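Local coordinates for protein ATP-dependent RNA helicase HrpB (Escherichia coli, PDB 6EUD) that hydrolyses ATP as a DExH-box NTPase of the DEAH/RHA helicase group and binds single-stranded RNA, at residues Thr438-Pro450 with Ala460-Ser472. Sequence-based numbering, arbitrary orientation.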
loop_
_atom_site.group_PDB
_atom_site.type_symbol
_atom_site.label_atom_id
_atom_site.label_comp_id
_atom_site.label_asym_id
_atom_site.label_seq_id
_atom_site.Cartn_x
_atom_site.Cartn_y
_atom_site.Cartn_z
ATOM N N THR A 438 -6.443 -30.626 -8.331
ATOM C CA THR A 438 -5.168 -30.354 -7.680
ATOM C C THR A 438 -5.092 -28.887 -7.228
ATOM O O THR A 438 -4.757 -28.597 -6.074
ATOM C CB THR A 438 -3.981 -30.682 -8.613
ATOM O OG1 THR A 438 -4.086 -32.043 -9.067
ATOM C CG2 THR A 438 -2.663 -30.486 -7.882
ATOM N N ALA A 439 -5.409 -27.974 -8.141
ATOM C CA ALA A 439 -5.423 -26.548 -7.830
ATOM C C ALA A 439 -6.370 -26.213 -6.668
ATOM O O ALA A 439 -6.050 -25.374 -5.832
ATOM C CB ALA A 439 -5.802 -25.724 -9.087
ATOM N N ALA A 440 -7.522 -26.875 -6.601
ATOM C CA ALA A 440 -8.550 -26.541 -5.613
ATOM C C ALA A 440 -8.095 -26.904 -4.209
ATOM O O ALA A 440 -8.348 -26.169 -3.239
ATOM C CB ALA A 440 -9.867 -27.253 -5.943
ATOM N N LYS A 441 -7.439 -28.051 -4.104
ATOM C CA LYS A 441 -6.901 -28.497 -2.834
ATOM C C LYS A 441 -5.762 -27.582 -2.378
ATOM O O LYS A 441 -5.726 -27.146 -1.219
ATOM C CB LYS A 441 -6.409 -29.942 -2.930
ATOM C CG LYS A 441 -5.735 -30.407 -1.652
ATOM C CD LYS A 441 -6.171 -31.793 -1.248
ATOM C CE LYS A 441 -5.796 -32.021 0.197
ATOM N NZ LYS A 441 -6.159 -33.388 0.639
ATOM N N ILE A 442 -4.839 -27.285 -3.289
ATOM C CA ILE A 442 -3.753 -26.356 -2.969
ATOM C C ILE A 442 -4.318 -25.042 -2.449
ATOM O O ILE A 442 -3.828 -24.481 -1.466
ATOM C CB ILE A 442 -2.858 -26.069 -4.184
ATOM C CG1 ILE A 442 -2.045 -27.319 -4.550
ATOM C CG2 ILE A 442 -1.927 -24.890 -3.898
ATOM C CD1 ILE A 442 -0.980 -27.700 -3.508
ATOM N N ALA A 443 -5.370 -24.571 -3.107
ATOM C CA ALA A 443 -5.971 -23.296 -2.770
ATOM C C ALA A 443 -6.619 -23.349 -1.389
ATOM O O ALA A 443 -6.513 -22.408 -0.607
ATOM C CB ALA A 443 -6.988 -22.894 -3.833
ATOM N N ALA A 444 -7.282 -24.454 -1.080
ATOM C CA ALA A 444 -7.940 -24.551 0.210
ATOM C C ALA A 444 -6.871 -24.561 1.315
ATOM O O ALA A 444 -7.036 -23.939 2.361
ATOM C CB ALA A 444 -8.831 -25.790 0.276
ATOM N N ILE A 445 -5.757 -25.232 1.052
ATOM C CA ILE A 445 -4.629 -25.231 1.975
ATOM C C ILE A 445 -4.046 -23.833 2.212
ATOM O O ILE A 445 -3.888 -23.412 3.357
ATOM C CB ILE A 445 -3.503 -26.149 1.471
ATOM C CG1 ILE A 445 -4.004 -27.587 1.442
ATOM C CG2 ILE A 445 -2.272 -26.022 2.379
ATOM C CD1 ILE A 445 -3.020 -28.547 0.867
ATOM N N LEU A 446 -3.709 -23.119 1.139
ATOM C CA LEU A 446 -3.112 -21.781 1.283
ATOM C C LEU A 446 -4.051 -20.763 1.969
ATOM O O LEU A 446 -3.586 -19.842 2.633
ATOM C CB LEU A 446 -2.649 -21.270 -0.093
ATOM C CG LEU A 446 -1.491 -22.108 -0.655
ATOM C CD1 LEU A 446 -1.075 -21.707 -2.076
ATOM C CD2 LEU A 446 -0.290 -22.026 0.277
ATOM N N GLU A 447 -5.366 -20.947 1.829
ATOM C CA GLU A 447 -6.369 -20.138 2.543
ATOM C C GLU A 447 -6.458 -20.439 4.050
ATOM O O GLU A 447 -6.774 -19.560 4.853
ATOM C CB GLU A 447 -7.759 -20.350 1.924
ATOM C CG GLU A 447 -7.970 -19.662 0.609
ATOM C CD GLU A 447 -9.349 -19.921 -0.009
ATOM O OE1 GLU A 447 -10.202 -20.660 0.566
ATOM O OE2 GLU A 447 -9.576 -19.355 -1.097
ATOM N N GLU A 448 -6.245 -21.702 4.413
ATOM C CA GLU A 448 -6.320 -22.147 5.805
ATOM C C GLU A 448 -5.171 -23.097 6.065
ATOM O O GLU A 448 -5.369 -24.311 6.113
ATOM C CB GLU A 448 -7.659 -22.822 6.103
ATOM C CG GLU A 448 -8.236 -22.418 7.442
ATOM C CD GLU A 448 -8.671 -20.964 7.466
ATOM O OE1 GLU A 448 -9.394 -20.547 6.535
ATOM O OE2 GLU A 448 -8.273 -20.234 8.404
ATOM N N PRO A 449 -3.955 -22.539 6.198
ATOM C CA PRO A 449 -2.704 -23.300 6.339
ATOM C C PRO A 449 -2.737 -24.234 7.543
ATOM O O PRO A 449 -3.413 -23.926 8.520
ATOM C CB PRO A 449 -1.637 -22.200 6.531
ATOM C CG PRO A 449 -2.260 -20.955 5.961
ATOM C CD PRO A 449 -3.726 -21.081 6.255
ATOM N N PRO A 450 -1.998 -25.352 7.481
ATOM C CA PRO A 450 -1.843 -26.240 8.635
ATOM C C PRO A 450 -1.345 -25.447 9.835
ATOM O O PRO A 450 -0.687 -24.409 9.659
ATOM C CB PRO A 450 -0.774 -27.238 8.182
ATOM C CG PRO A 450 -0.707 -27.121 6.729
ATOM C CD PRO A 450 -1.097 -25.724 6.379
ATOM N N ALA A 460 0.990 -31.279 3.363
ATOM C CA ALA A 460 -0.381 -30.834 3.597
ATOM C C ALA A 460 -1.316 -31.358 2.492
ATOM O O ALA A 460 -2.435 -31.832 2.765
ATOM C CB ALA A 460 -0.439 -29.317 3.686
ATOM N N PHE A 461 -0.822 -31.313 1.255
ATOM C CA PHE A 461 -1.574 -31.781 0.092
ATOM C C PHE A 461 -2.019 -33.233 0.230
ATOM O O PHE A 461 -3.130 -33.578 -0.144
ATOM C CB PHE A 461 -0.738 -31.617 -1.180
ATOM C CG PHE A 461 -1.468 -31.984 -2.450
ATOM C CD1 PHE A 461 -1.392 -33.276 -2.971
ATOM C CD2 PHE A 461 -2.202 -31.024 -3.144
ATOM C CE1 PHE A 461 -2.049 -33.605 -4.144
ATOM C CE2 PHE A 461 -2.861 -31.348 -4.305
ATOM C CZ PHE A 461 -2.785 -32.641 -4.812
ATOM N N SER A 462 -1.145 -34.077 0.765
ATOM C CA SER A 462 -1.447 -35.492 0.901
ATOM C C SER A 462 -2.415 -35.742 2.056
ATOM O O SER A 462 -2.962 -36.827 2.166
ATOM C CB SER A 462 -0.178 -36.303 1.135
ATOM O OG SER A 462 0.227 -36.143 2.486
ATOM N N ARG A 463 -2.614 -34.760 2.929
ATOM C CA ARG A 463 -3.548 -34.945 4.036
ATOM C C ARG A 463 -4.945 -34.776 3.512
ATOM O O ARG A 463 -5.171 -33.965 2.625
ATOM C CB ARG A 463 -3.300 -33.963 5.165
ATOM C CG ARG A 463 -1.888 -33.969 5.658
ATOM C CD ARG A 463 -1.812 -33.277 6.983
ATOM N NE ARG A 463 -0.436 -33.163 7.431
ATOM C CZ ARG A 463 0.258 -34.167 7.953
ATOM N NH1 ARG A 463 -0.292 -35.369 8.092
ATOM N NH2 ARG A 463 1.508 -33.964 8.338
ATOM N N ASN A 464 -5.891 -35.545 4.028
ATOM C CA ASN A 464 -7.230 -35.473 3.485
ATOM C C ASN A 464 -8.142 -34.853 4.548
ATOM O O ASN A 464 -9.120 -35.438 4.984
ATOM C CB ASN A 464 -7.680 -36.864 3.023
ATOM C CG ASN A 464 -8.930 -36.814 2.219
ATOM O OD1 ASN A 464 -9.429 -35.735 1.969
ATOM N ND2 ASN A 464 -9.460 -37.966 1.817
ATOM N N GLN A 465 -7.757 -33.662 4.991
ATOM C CA GLN A 465 -8.513 -32.927 5.991
ATOM C C GLN A 465 -9.880 -32.533 5.439
ATOM O O GLN A 465 -9.977 -31.996 4.345
ATOM C CB GLN A 465 -7.727 -31.698 6.438
ATOM C CG GLN A 465 -8.528 -30.639 7.140
ATOM C CD GLN A 465 -7.663 -29.456 7.532
ATOM O OE1 GLN A 465 -6.437 -29.566 7.684
ATOM N NE2 GLN A 465 -8.296 -28.305 7.674
ATOM N N PRO A 466 -10.947 -32.829 6.191
ATOM C CA PRO A 466 -12.332 -32.638 5.747
ATOM C C PRO A 466 -12.721 -31.188 5.462
ATOM O O PRO A 466 -13.497 -30.975 4.532
ATOM C CB PRO A 466 -13.151 -33.206 6.909
ATOM C CG PRO A 466 -12.205 -33.260 8.065
ATOM C CD PRO A 466 -10.875 -33.524 7.486
ATOM N N ALA A 467 -12.206 -30.211 6.205
ATOM C CA ALA A 467 -12.573 -28.814 5.927
ATOM C C ALA A 467 -11.934 -28.307 4.616
ATOM O O ALA A 467 -12.559 -27.580 3.846
ATOM C CB ALA A 467 -12.192 -27.901 7.098
ATOM N N TRP A 468 -10.689 -28.695 4.371
ATOM C CA TRP A 468 -10.042 -28.430 3.093
ATOM C C TRP A 468 -10.808 -29.060 1.943
ATOM O O TRP A 468 -11.002 -28.442 0.895
ATOM C CB TRP A 468 -8.614 -28.969 3.086
ATOM C CG TRP A 468 -7.658 -28.134 3.840
ATOM C CD1 TRP A 468 -7.810 -26.832 4.195
ATOM C CD2 TRP A 468 -6.391 -28.551 4.352
ATOM N NE1 TRP A 468 -6.706 -26.399 4.894
ATOM C CE2 TRP A 468 -5.821 -27.440 5.002
ATOM C CE3 TRP A 468 -5.680 -29.759 4.310
ATOM C CZ2 TRP A 468 -4.561 -27.498 5.611
ATOM C CZ3 TRP A 468 -4.434 -29.816 4.915
ATOM C CH2 TRP A 468 -3.888 -28.696 5.559
ATOM N N GLN A 469 -11.205 -30.316 2.136
ATOM C CA GLN A 469 -12.016 -31.005 1.142
ATOM C C GLN A 469 -13.291 -30.238 0.831
ATOM O O GLN A 469 -13.615 -30.041 -0.338
ATOM C CB GLN A 469 -12.329 -32.428 1.586
ATOM C CG GLN A 469 -12.850 -33.280 0.472
ATOM C CD GLN A 469 -12.511 -34.740 0.628
ATOM O OE1 GLN A 469 -11.462 -35.169 0.218
ATOM N NE2 GLN A 469 -13.376 -35.493 1.264
ATOM N N GLN A 470 -13.956 -29.736 1.864
ATOM C CA GLN A 470 -15.180 -28.975 1.684
ATOM C C GLN A 470 -14.925 -27.742 0.836
ATOM O O GLN A 470 -15.666 -27.453 -0.112
ATOM C CB GLN A 470 -15.766 -28.576 3.034
ATOM C CG GLN A 470 -17.095 -27.874 2.912
ATOM C CD GLN A 470 -17.675 -27.481 4.256
ATOM O OE1 GLN A 470 -17.069 -26.722 5.019
ATOM N NE2 GLN A 470 -18.853 -28.016 4.563
ATOM N N ARG A 471 -13.857 -27.026 1.162
ATOM C CA ARG A 471 -13.530 -25.811 0.438
ATOM C C ARG A 471 -13.194 -26.116 -1.016
ATOM O O ARG A 471 -13.603 -25.380 -1.915
ATOM C CB ARG A 471 -12.376 -25.090 1.114
ATOM C CG ARG A 471 -11.937 -23.853 0.398
ATOM C CD ARG A 471 -13.064 -22.844 0.252
ATOM N NE ARG A 471 -12.508 -21.564 -0.191
ATOM C CZ ARG A 471 -13.224 -20.561 -0.692
ATOM N NH1 ARG A 471 -14.537 -20.689 -0.861
ATOM N NH2 ARG A 471 -12.618 -19.439 -1.057
ATOM N N SER A 472 -12.462 -27.208 -1.235
ATOM C CA SER A 472 -12.112 -27.645 -2.585
ATOM C C SER A 472 -13.342 -27.863 -3.458
ATOM O O SER A 472 -13.390 -27.382 -4.599
ATOM C CB SER A 472 -11.286 -28.934 -2.549
ATOM O OG SER A 472 -10.066 -28.710 -1.885
HETATM O O HOH W 1 -8.407 -32.667 1.703
#
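Trp-468 lies flat beneath Ile-445, whose CG1 stands 3.8 Å from the centroid of the six-membered ring in a CH-pi contact over one face. The opposite face is approached by Gln-465 OE1, offset toward the rim. At the edge, Trp-468 NE1 donates within the ring plane to Glu-448 O (2.8 Å), just past the helix, and Pro-450 CG stands 3.7 Å from Trp-468 CH2. Two faces and an edge fix the indole's rotation; an alanine here would probably open a gap under Ile-445 and leave the Glu-448 carbonyl without this donor. Phe-461 is a knob in a hole formed by Thr-438, Lys-441, Ile-442 and Ile-445. With CG anti to the backbone N (chi1 -176°), the ring enters it and brings Phe-461 CD2 within 3.6 Å of Ile-442 CD1, the side chains crossing at about a right angle. Ile-491, from helix 491-498, also touches this side chain. Lys-441, bent at chi2, crosses Phe-461 obliquely, its aliphatic CG against CD2 and CE2. Farther along the second helix, Arg-471 rests its CG on Ala-444 CB and turns its guanidinium side-on to Glu-447. Arg-471 NE meets the syn lone pair of Glu-447 OE1 at 2.6 Å and Arg-471 NH2 reaches Glu-447 OE2 at 3.0 Å. This two-nitrogen salt bridge forms despite planes 38° apart. Small residues permit close approach: Ser-472 CB is 4.0 Å from Ala-440 CB, and its hydroxyl donates back to Trp-468 O. The segments of helices 433-447 and 466-479 cross at 123°, their axes 8.3 Å apart at closest. Such helix-to-helix packing, an aromatic pinning the connecting loop, is consistent with the helix-bundle (ratchet) domain that follows the winged-helix domain in DEAH/RHA helicases.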